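Local coordinates for protein AHL synthase (Burkholderia glumae, PDB 3P2H) that probably makes N-acyl-homoserine lactone quorum-sensing signals by acyl transfer from acyl carrier protein to S-adenosylmethionine, and is captured here with an inhibitor and methylthioadenosine, at residues H157-G162 and A174-I179; A95-L100 and A136-G141. The protein carries 3 engineered substitutions. All coordinates share one frame; numbering follows the deposited sequence.

Interaction 1: H157-G162 and A174-I179. With NOO (N-(3-oxocyclohex-1-en-1-yl)octanamide), chain C.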
ATOM      1  N   HIS A 157       1.242   3.805 -14.533  1.00 14.30           N
ATOM      2  CA  HIS A 157       1.066   5.230 -14.726  1.00 14.92           C
ATOM      3  C   HIS A 157       0.967   5.905 -13.374  1.00 15.04           C
ATOM      4  O   HIS A 157      -0.115   6.058 -12.809  1.00 15.33           O
ATOM      5  CB  HIS A 157      -0.186   5.532 -15.561  1.00 14.13           C
ATOM      6  CG  HIS A 157      -0.429   6.996 -15.776  1.00 14.67           C
ATOM      7  ND1 HIS A 157      -1.528   7.475 -16.457  1.00 12.94           N
ATOM      8  CD2 HIS A 157       0.276   8.088 -15.385  1.00 15.12           C
ATOM      9  CE1 HIS A 157      -1.492   8.796 -16.475  1.00 14.12           C
ATOM     10  NE2 HIS A 157      -0.409   9.194 -15.831  1.00 15.12           N
ATOM     11  N   ALA A 158       2.119   6.301 -12.856  1.00 15.46           N
ATOM     12  CA  ALA A 158       2.182   6.976 -11.577  1.00 14.59           C
ATOM     13  C   ALA A 158       2.510   8.449 -11.808  1.00 15.85           C
ATOM     14  O   ALA A 158       3.292   8.789 -12.700  1.00 15.58           O
ATOM     15  CB  ALA A 158       3.251   6.334 -10.707  1.00 14.66           C
ATOM     16  N   HIS A 159       1.897   9.318 -11.015  1.00 14.65           N
ATOM     17  CA  HIS A 159       2.152  10.749 -11.105  1.00 14.79           C
ATOM     18  C   HIS A 159       1.949  11.373  -9.731  1.00 15.05           C
ATOM     19  O   HIS A 159       1.182  10.873  -8.910  1.00 15.26           O
ATOM     20  CB  HIS A 159       1.270  11.428 -12.173  1.00 15.33           C
ATOM     21  CG  HIS A 159      -0.198  11.186 -12.015  1.00 12.67           C
ATOM     22  ND1 HIS A 159      -0.808  10.012 -12.401  1.00 14.83           N
ATOM     23  CD2 HIS A 159      -1.184  11.980 -11.530  1.00 12.66           C
ATOM     24  CE1 HIS A 159      -2.105  10.094 -12.163  1.00 11.45           C
ATOM     25  NE2 HIS A 159      -2.359  11.276 -11.633  1.00 14.75           N
ATOM     26  N   ARG A 160       2.647  12.471  -9.485  1.00 14.96           N
ATOM     27  CA  ARG A 160       2.593  13.131  -8.191  1.00 15.65           C
ATOM     28  C   ARG A 160       1.318  13.889  -7.842  1.00 15.01           C
ATOM     29  O   ARG A 160       0.710  14.549  -8.692  1.00 14.03           O
ATOM     30  CB  ARG A 160       3.811  14.047  -8.057  1.00 15.35           C
ATOM     31  CG  ARG A 160       5.106  13.260  -8.068  1.00 15.03           C
ATOM     32  CD  ARG A 160       6.335  14.131  -7.921  1.00 15.18           C
ATOM     33  NE  ARG A 160       7.528  13.305  -7.759  1.00 16.13           N
ATOM     34  CZ  ARG A 160       8.759  13.779  -7.606  1.00 13.88           C
ATOM     35  NH1 ARG A 160       8.973  15.089  -7.600  1.00 14.78           N
ATOM     36  NH2 ARG A 160       9.772  12.941  -7.457  1.00 15.44           N
ATOM     37  N   ALA A 161       0.919  13.775  -6.578  1.00 13.82           N
ATOM     38  CA  ALA A 161      -0.269  14.454  -6.062  1.00 15.19           C
ATOM     39  C   ALA A 161       0.180  15.649  -5.223  1.00 15.59           C
ATOM     40  O   ALA A 161      -0.642  16.428  -4.742  1.00 16.72           O
ATOM     41  CB  ALA A 161      -1.099  13.499  -5.206  1.00 14.75           C
ATOM     42  N   GLY A 162       1.495  15.780  -5.060  1.00 17.21           N
ATOM     43  CA  GLY A 162       2.069  16.875  -4.291  1.00 16.96           C
ATOM     44  C   GLY A 162       3.576  16.961  -4.489  1.00 16.10           C
ATOM     45  O   GLY A 162       4.173  16.098  -5.134  1.00 15.31           O
ATOM     46  N   ALA A 174       3.420  12.416  -2.179  1.00 16.54           N
ATOM     47  CA  ALA A 174       2.064  11.905  -2.325  1.00 16.32           C
ATOM     48  C   ALA A 174       2.029  11.436  -3.775  1.00 16.34           C
ATOM     49  O   ALA A 174       2.373  12.193  -4.682  1.00 15.83           O
ATOM     50  CB  ALA A 174       1.054  13.009  -2.087  1.00 16.24           C
ATOM     51  N   CYS A 175       1.611  10.196  -3.996  1.00 17.81           N
ATOM     52  CA  CYS A 175       1.621   9.639  -5.344  1.00 17.97           C
ATOM     53  C   CYS A 175       0.308   9.036  -5.828  1.00 18.15           C
ATOM     54  O   CYS A 175      -0.393   8.350  -5.077  1.00 17.94           O
ATOM     55  CB  CYS A 175       2.734   8.582  -5.409  1.00 19.73           C
ATOM     56  SG  CYS A 175       3.083   7.776  -6.999  1.00 21.50           S
ATOM     57  N   TRP A 176      -0.017   9.320  -7.087  1.00 16.27           N
ATOM     58  CA  TRP A 176      -1.206   8.788  -7.737  1.00 15.73           C
ATOM     59  C   TRP A 176      -0.761   7.627  -8.619  1.00 15.98           C
ATOM     60  O   TRP A 176       0.368   7.608  -9.110  1.00 17.07           O
ATOM     61  CB  TRP A 176      -1.841   9.797  -8.703  1.00 16.27           C
ATOM     62  CG  TRP A 176      -2.563  10.979  -8.150  1.00 15.51           C
ATOM     63  CD1 TRP A 176      -2.153  12.279  -8.197  1.00 15.87           C
ATOM     64  CD2 TRP A 176      -3.879  10.994  -7.582  1.00 17.37           C
ATOM     65  NE1 TRP A 176      -3.133  13.106  -7.702  1.00 16.23           N
ATOM     66  CE2 TRP A 176      -4.203  12.343  -7.315  1.00 17.81           C
ATOM     67  CE3 TRP A 176      -4.816   9.998  -7.276  1.00 17.09           C
ATOM     68  CZ2 TRP A 176      -5.429  12.724  -6.754  1.00 18.73           C
ATOM     69  CZ3 TRP A 176      -6.039  10.378  -6.719  1.00 18.58           C
ATOM     70  CH2 TRP A 176      -6.330  11.731  -6.465  1.00 19.87           C
ATOM     71  N   ILE A 177      -1.652   6.667  -8.818  1.00 16.55           N
ATOM     72  CA  ILE A 177      -1.414   5.559  -9.734  1.00 15.57           C
ATOM     73  C   ILE A 177      -2.749   5.424 -10.463  1.00 17.00           C
ATOM     74  O   ILE A 177      -3.757   5.059  -9.849  1.00 16.75           O
ATOM     75  CB  ILE A 177      -1.102   4.219  -9.034  1.00 15.94           C
ATOM     76  CG1 ILE A 177       0.328   4.211  -8.496  1.00 17.15           C
ATOM     77  CG2 ILE A 177      -1.256   3.077 -10.026  1.00 17.69           C
ATOM     78  CD1 ILE A 177       0.736   2.877  -7.878  1.00 17.61           C
ATOM     79  N   ASP A 178      -2.770   5.754 -11.753  1.00 16.07           N
ATOM     80  CA  ASP A 178      -4.000   5.649 -12.532  1.00 15.87           C
ATOM     81  C   ASP A 178      -4.219   4.211 -12.958  1.00 15.50           C
ATOM     82  O   ASP A 178      -3.344   3.603 -13.568  1.00 15.50           O
ATOM     83  CB  ASP A 178      -3.945   6.521 -13.795  1.00 17.18           C
ATOM     84  CG  ASP A 178      -4.078   8.000 -13.498  1.00 18.63           C
ATOM     85  OD1 ASP A 178      -4.357   8.360 -12.338  1.00 18.11           O
ATOM     86  OD2 ASP A 178      -3.911   8.806 -14.440  1.00 20.49           O
ATOM     87  N   ILE A 179      -5.383   3.665 -12.632  1.00 14.83           N
ATOM     88  CA  ILE A 179      -5.689   2.301 -13.032  1.00 14.57           C
ATOM     89  C   ILE A 179      -6.229   2.376 -14.461  1.00 16.73           C
ATOM     90  O   ILE A 179      -7.424   2.224 -14.707  1.00 17.68           O
ATOM     91  CB  ILE A 179      -6.728   1.655 -12.085  1.00 14.51           C
ATOM     92  CG1 ILE A 179      -6.178   1.648 -10.654  1.00 14.30           C
ATOM     93  CG2 ILE A 179      -7.026   0.223 -12.535  1.00 16.21           C
ATOM     94  CD1 ILE A 179      -7.142   1.107  -9.595  1.00 14.52           C
TER
HETATM   95  C1  NOO C 300       9.434   1.107   1.072  1.00 40.41           C
HETATM   96  O1  NOO C 300      10.398   1.356   0.355  1.00 41.44           O
HETATM   97  C2  NOO C 300       8.057   1.711   0.826  1.00 39.87           C
HETATM   98  C3  NOO C 300       7.157   1.965   1.869  1.00 40.01           C
HETATM   99  C4  NOO C 300       7.513   1.412   3.264  1.00 40.85           C
HETATM  100  C5  NOO C 300       8.377   0.089   3.250  1.00 40.83           C
HETATM  101  C6  NOO C 300       9.615   0.166   2.304  1.00 40.21           C
HETATM  102  N7  NOO C 300       5.914   2.720   1.748  1.00 39.44           N
HETATM  103  C8  NOO C 300       4.584   2.545   2.213  1.00 38.91           C
HETATM  104  O8  NOO C 300       4.277   2.326   3.381  1.00 39.35           O
HETATM  105  C9  NOO C 300       3.408   2.635   1.216  1.00 37.38           C
HETATM  106  C10 NOO C 300       3.637   3.195  -0.212  1.00 37.02           C
HETATM  107  C11 NOO C 300       2.326   3.843  -0.734  1.00 34.23           C
HETATM  108  C12 NOO C 300       2.084   3.574  -2.230  1.00 33.44           C
HETATM  109  C13 NOO C 300       0.842   4.338  -2.737  1.00 31.80           C
HETATM  110  C14 NOO C 300       0.989   4.743  -4.216  1.00 27.57           C
HETATM  111  C15 NOO C 300      -0.323   5.289  -4.786  1.00 25.11           C
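Trp176 and His159 meet flank to flank: Trp176 CB stands over one face of the His159 imidazole, 3.5 Å from the ring centroid, and the indole slides on past it. The two rings run nearly parallel, planes at 22°, yet barely overlap. His159 reaches this place because its CG lies between the backbone N and the carbonyl carbon (chi1 54°), turning the ring across the neighbouring strand. Beyond it the methyl of Ala161 fills the gap between the Ala174 methyl and the indole, its CB 3.2 Å from Trp176 NE1. On the Ala174 side the same Ala161 CB is 3.8 Å from Ala174 CB. Arg160 O closes in at the indole edge, close to the ring plane.

Strand 157-160 is an outer strand of the GNAT-like sheet, laid antiparallel against strand 170-178. His159 and Trp176 form a hydrogen-bonded pair, with Trp176 N 2.7 Å from His159 O. Further along, the N-H of Ala161 runs almost straight to Ala174 O, 2.9 Å from N to O, coming from above the carbonyl plane. On the face opposite the indole, the Ala158 methyl drops into the notch between Cys175 and Ile177, its CB 4.0 Å from Cys175 SG. Ile177, whose branches also touch Leu124 and Phe151, meets the far end of the inhibitor's octanoyl tail, as does Cys175 O, 3.1 Å from NOO C15. At the other end His157 and Asp178 lie side by side, Asp178 CG above the rim of the imidazole and the carboxylate plane steeply turned. Side-chain hydrogen bonds go elsewhere: His157 ND1 to Asp180, Asp178 OD1 to Gln138.

Interaction 2: A95-L100 and A136-G141. With NOO (N-(3-oxocyclohex-1-en-1-yl)octanamide), chain C.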
ATOM      1  N   ALA A  95     -15.523   7.133  -4.519  1.00 19.21           N
ATOM      2  CA  ALA A  95     -15.618   5.691  -4.657  1.00 18.91           C
ATOM      3  C   ALA A  95     -14.587   5.237  -5.692  1.00 19.27           C
ATOM      4  O   ALA A  95     -14.209   4.069  -5.735  1.00 20.33           O
ATOM      5  CB  ALA A  95     -17.011   5.304  -5.098  1.00 18.35           C
ATOM      6  N   HIS A  96     -14.122   6.170  -6.518  1.00 18.40           N
ATOM      7  CA  HIS A  96     -13.149   5.835  -7.552  1.00 18.56           C
ATOM      8  C   HIS A  96     -11.700   5.925  -7.101  1.00 18.11           C
ATOM      9  O   HIS A  96     -10.796   5.675  -7.894  1.00 18.58           O
ATOM     10  CB  HIS A  96     -13.335   6.733  -8.780  1.00 20.40           C
ATOM     11  CG  HIS A  96     -14.659   6.567  -9.460  1.00 23.34           C
ATOM     12  ND1 HIS A  96     -15.394   5.403  -9.391  1.00 24.89           N
ATOM     13  CD2 HIS A  96     -15.360   7.406 -10.260  1.00 24.66           C
ATOM     14  CE1 HIS A  96     -16.488   5.531 -10.119  1.00 25.20           C
ATOM     15  NE2 HIS A  96     -16.492   6.736 -10.657  1.00 26.83           N
ATOM     16  N   VAL A  97     -11.474   6.296  -5.844  1.00 17.34           N
ATOM     17  CA  VAL A  97     -10.116   6.410  -5.320  1.00 16.02           C
ATOM     18  C   VAL A  97      -9.934   5.635  -4.013  1.00 16.40           C
ATOM     19  O   VAL A  97     -10.725   5.775  -3.079  1.00 16.07           O
ATOM     20  CB  VAL A  97      -9.725   7.883  -5.059  1.00 14.06           C
ATOM     21  CG1 VAL A  97      -8.298   7.954  -4.538  1.00 13.79           C
ATOM     22  CG2 VAL A  97      -9.853   8.696  -6.328  1.00 15.24           C
ATOM     23  N   TRP A  98      -8.885   4.820  -3.967  1.00 15.20           N
ATOM     24  CA  TRP A  98      -8.550   4.028  -2.785  1.00 16.67           C
ATOM     25  C   TRP A  98      -7.124   4.393  -2.388  1.00 15.79           C
ATOM     26  O   TRP A  98      -6.319   4.748  -3.245  1.00 14.41           O
ATOM     27  CB  TRP A  98      -8.622   2.524  -3.089  1.00 15.29           C
ATOM     28  CG  TRP A  98      -9.995   1.929  -2.959  1.00 17.05           C
ATOM     29  CD1 TRP A  98     -11.116   2.288  -3.650  1.00 17.04           C
ATOM     30  CD2 TRP A  98     -10.393   0.878  -2.068  1.00 17.39           C
ATOM     31  NE1 TRP A  98     -12.189   1.528  -3.242  1.00 17.52           N
ATOM     32  CE2 TRP A  98     -11.772   0.656  -2.271  1.00 17.80           C
ATOM     33  CE3 TRP A  98      -9.718   0.105  -1.115  1.00 18.64           C
ATOM     34  CZ2 TRP A  98     -12.490  -0.305  -1.556  1.00 18.56           C
ATOM     35  CZ3 TRP A  98     -10.433  -0.854  -0.400  1.00 19.43           C
ATOM     36  CH2 TRP A  98     -11.805  -1.048  -0.626  1.00 19.83           C
ATOM     37  N   GLU A  99      -6.818   4.314  -1.098  1.00 14.00           N
ATOM     38  CA  GLU A  99      -5.478   4.635  -0.628  1.00 15.17           C
ATOM     39  C   GLU A  99      -4.633   3.393  -0.399  1.00 14.80           C
ATOM     40  O   GLU A  99      -5.069   2.439   0.251  1.00 14.92           O
ATOM     41  CB  GLU A  99      -5.512   5.425   0.683  1.00 14.68           C
ATOM     42  CG  GLU A  99      -4.106   5.701   1.210  1.00 14.14           C
ATOM     43  CD  GLU A  99      -4.077   6.133   2.660  1.00 13.94           C
ATOM     44  OE1 GLU A  99      -4.596   5.384   3.506  1.00 14.46           O
ATOM     45  OE2 GLU A  99      -3.526   7.213   2.953  1.00 16.05           O
ATOM     46  N   LEU A 100      -3.415   3.424  -0.925  1.00 14.88           N
ATOM     47  CA  LEU A 100      -2.478   2.323  -0.762  1.00 12.74           C
ATOM     48  C   LEU A 100      -1.469   2.762   0.293  1.00 13.54           C
ATOM     49  O   LEU A 100      -0.847   3.809   0.151  1.00 11.95           O
ATOM     50  CB  LEU A 100      -1.758   2.038  -2.084  1.00 13.20           C
ATOM     51  CG  LEU A 100      -0.700   0.930  -2.064  1.00 12.69           C
ATOM     52  CD1 LEU A 100      -1.342  -0.387  -1.657  1.00 12.03           C
ATOM     53  CD2 LEU A 100      -0.052   0.808  -3.441  1.00 14.41           C
ATOM     54  N   ALA A 136     -12.314   1.013  -7.927  1.00 19.93           N
ATOM     55  CA  ALA A 136     -11.333   2.088  -7.929  1.00 19.66           C
ATOM     56  C   ALA A 136     -10.771   2.348  -9.324  1.00 20.37           C
ATOM     57  O   ALA A 136     -10.521   1.411 -10.091  1.00 20.09           O
ATOM     58  CB  ALA A 136     -10.195   1.763  -6.973  1.00 19.05           C
ATOM     59  N   ARG A 137     -10.579   3.624  -9.646  1.00 18.74           N
ATOM     60  CA  ARG A 137     -10.020   4.023 -10.933  1.00 19.17           C
ATOM     61  C   ARG A 137      -8.632   4.624 -10.709  1.00 18.78           C
ATOM     62  O   ARG A 137      -7.869   4.832 -11.653  1.00 17.28           O
ATOM     63  CB  ARG A 137     -10.946   5.025 -11.620  1.00 21.03           C
ATOM     64  CG  ARG A 137     -12.256   4.381 -12.055  1.00 25.52           C
ATOM     65  CD  ARG A 137     -13.280   5.383 -12.558  1.00 29.08           C
ATOM     66  NE  ARG A 137     -14.469   4.689 -13.060  1.00 31.68           N
ATOM     67  CZ  ARG A 137     -15.509   5.293 -13.626  1.00 34.19           C
ATOM     68  NH1 ARG A 137     -15.521   6.612 -13.764  1.00 33.85           N
ATOM     69  NH2 ARG A 137     -16.528   4.574 -14.080  1.00 34.53           N
ATOM     70  N   GLN A 138      -8.316   4.890  -9.445  1.00 16.99           N
ATOM     71  CA  GLN A 138      -7.020   5.441  -9.058  1.00 15.15           C
ATOM     72  C   GLN A 138      -6.646   5.036  -7.639  1.00 15.65           C
ATOM     73  O   GLN A 138      -7.512   4.754  -6.804  1.00 13.70           O
ATOM     74  CB  GLN A 138      -7.031   6.968  -9.100  1.00 16.71           C
ATOM     75  CG  GLN A 138      -7.091   7.608 -10.464  1.00 15.77           C
ATOM     76  CD  GLN A 138      -7.182   9.116 -10.349  1.00 17.13           C
ATOM     77  OE1 GLN A 138      -8.142   9.643  -9.798  1.00 18.78           O
ATOM     78  NE2 GLN A 138      -6.177   9.814 -10.852  1.00 17.25           N
ATOM     79  N   LEU A 139      -5.342   5.005  -7.386  1.00 15.10           N
ATOM     80  CA  LEU A 139      -4.814   4.722  -6.064  1.00 14.25           C
ATOM     81  C   LEU A 139      -4.039   5.980  -5.688  1.00 14.16           C
ATOM     82  O   LEU A 139      -3.489   6.665  -6.557  1.00 11.64           O
ATOM     83  CB  LEU A 139      -3.852   3.535  -6.079  1.00 14.29           C
ATOM     84  CG  LEU A 139      -4.397   2.147  -6.394  1.00 14.84           C
ATOM     85  CD1 LEU A 139      -3.257   1.156  -6.312  1.00 17.33           C
ATOM     86  CD2 LEU A 139      -5.497   1.776  -5.421  1.00 13.27           C
ATOM     87  N   ILE A 140      -4.014   6.289  -4.397  1.00 14.93           N
ATOM     88  CA  ILE A 140      -3.284   7.447  -3.908  1.00 13.27           C
ATOM     89  C   ILE A 140      -2.604   7.060  -2.604  1.00 15.11           C
ATOM     90  O   ILE A 140      -3.082   6.186  -1.886  1.00 15.12           O
ATOM     91  CB  ILE A 140      -4.226   8.656  -3.687  1.00 15.11           C
ATOM     92  CG1 ILE A 140      -3.394   9.918  -3.433  1.00 14.17           C
ATOM     93  CG2 ILE A 140      -5.174   8.387  -2.526  1.00 13.73           C
ATOM     94  CD1 ILE A 140      -4.198  11.196  -3.423  1.00 13.28           C
ATOM     95  N   GLY A 141      -1.473   7.690  -2.304  1.00 15.72           N
ATOM     96  CA  GLY A 141      -0.777   7.365  -1.075  1.00 17.69           C
ATOM     97  C   GLY A 141       0.617   7.952  -0.983  1.00 19.80           C
ATOM     98  O   GLY A 141       1.242   8.278  -1.993  1.00 20.70           O
TER
HETATM   99  C1  NOO C 300       9.434   1.107   1.072  1.00 40.41           C
HETATM  100  O1  NOO C 300      10.398   1.356   0.355  1.00 41.44           O
HETATM  101  C2  NOO C 300       8.057   1.711   0.826  1.00 39.87           C
HETATM  102  C3  NOO C 300       7.157   1.965   1.869  1.00 40.01           C
HETATM  103  C4  NOO C 300       7.513   1.412   3.264  1.00 40.85           C
HETATM  104  C5  NOO C 300       8.377   0.089   3.250  1.00 40.83           C
HETATM  105  C6  NOO C 300       9.615   0.166   2.304  1.00 40.21           C
HETATM  106  N7  NOO C 300       5.914   2.720   1.748  1.00 39.44           N
HETATM  107  C8  NOO C 300       4.584   2.545   2.213  1.00 38.91           C
HETATM  108  O8  NOO C 300       4.277   2.326   3.381  1.00 39.35           O
HETATM  109  C9  NOO C 300       3.408   2.635   1.216  1.00 37.38           C
HETATM  110  C10 NOO C 300       3.637   3.195  -0.212  1.00 37.02           C
HETATM  111  C11 NOO C 300       2.326   3.843  -0.734  1.00 34.23           C
HETATM  112  C12 NOO C 300       2.084   3.574  -2.230  1.00 33.44           C
HETATM  113  C13 NOO C 300       0.842   4.338  -2.737  1.00 31.80           C
HETATM  114  C14 NOO C 300       0.989   4.743  -4.216  1.00 27.57           C
HETATM  115  C15 NOO C 300      -0.323   5.289  -4.786  1.00 25.11           C
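The parallel pairing of strands 97-105 and 138-144, at the centre of the sheet, starts where His96 O takes two backbone donors, Arg137 N at 2.7 Å and Gln138 N at 3.0 Å. Beside this start the Arg137 guanidinium lies flat on the His96 imidazole, planes at 17°. The extended Arg137 chain brings CD over the ring, 3.6 Å from its centroid. Trp98 then alternates with its partners, its N bonding to Gln138 O and its O accepting Ile140 N in the carbonyl plane. The two strands, joined through helix 120-133, form a beta-alpha-beta unit, and the inhibitor's octanoyl tail lies beside them, consistent with the splayed strands that take the acyl-pantetheine of the donor in GNAT relatives. Leu100 O is 3.3 Å from NOO C11, and Gly141 N is 3.6 Å from the terminal NOO C15. Leu100, with CG anti to the backbone N (chi1 178°), lays its branch along C12 and C13. On the helix-covered face the Ala136 methyl rests obliquely against Trp98 CD1, and Leu139 CD2 against Trp98 CB. On the other face the Val97 and Ile140 side chains cross, Val97 CG1 3.7 Å from Ile140 CG2, while the Glu99 carboxylate bonds to Leu79 N.

Of the strands in these contacts, 97-105 comes first along the chain from the N terminus; the chain then passes through helix 120-133 and returns as strand 138-144, so interaction 2 closes a loop of 35 residues. Only afterwards, beyond helix 145-154, does interaction 1 open, closing a short, mostly strand excursion of 11 residues with no helix between 157-162 and 174-179. The two loops therefore follow in series, neither nested nor crossed. Strand 170-178 runs antiparallel beside strand 138-144, making one continuous sheet: Cys175 N probably bonds to Gly141 O. Interaction 2 supplies the central strands, interaction 1 adds the edge strand 157-160 to strand 170-178, and both touch the octanoyl tail of the inhibitor.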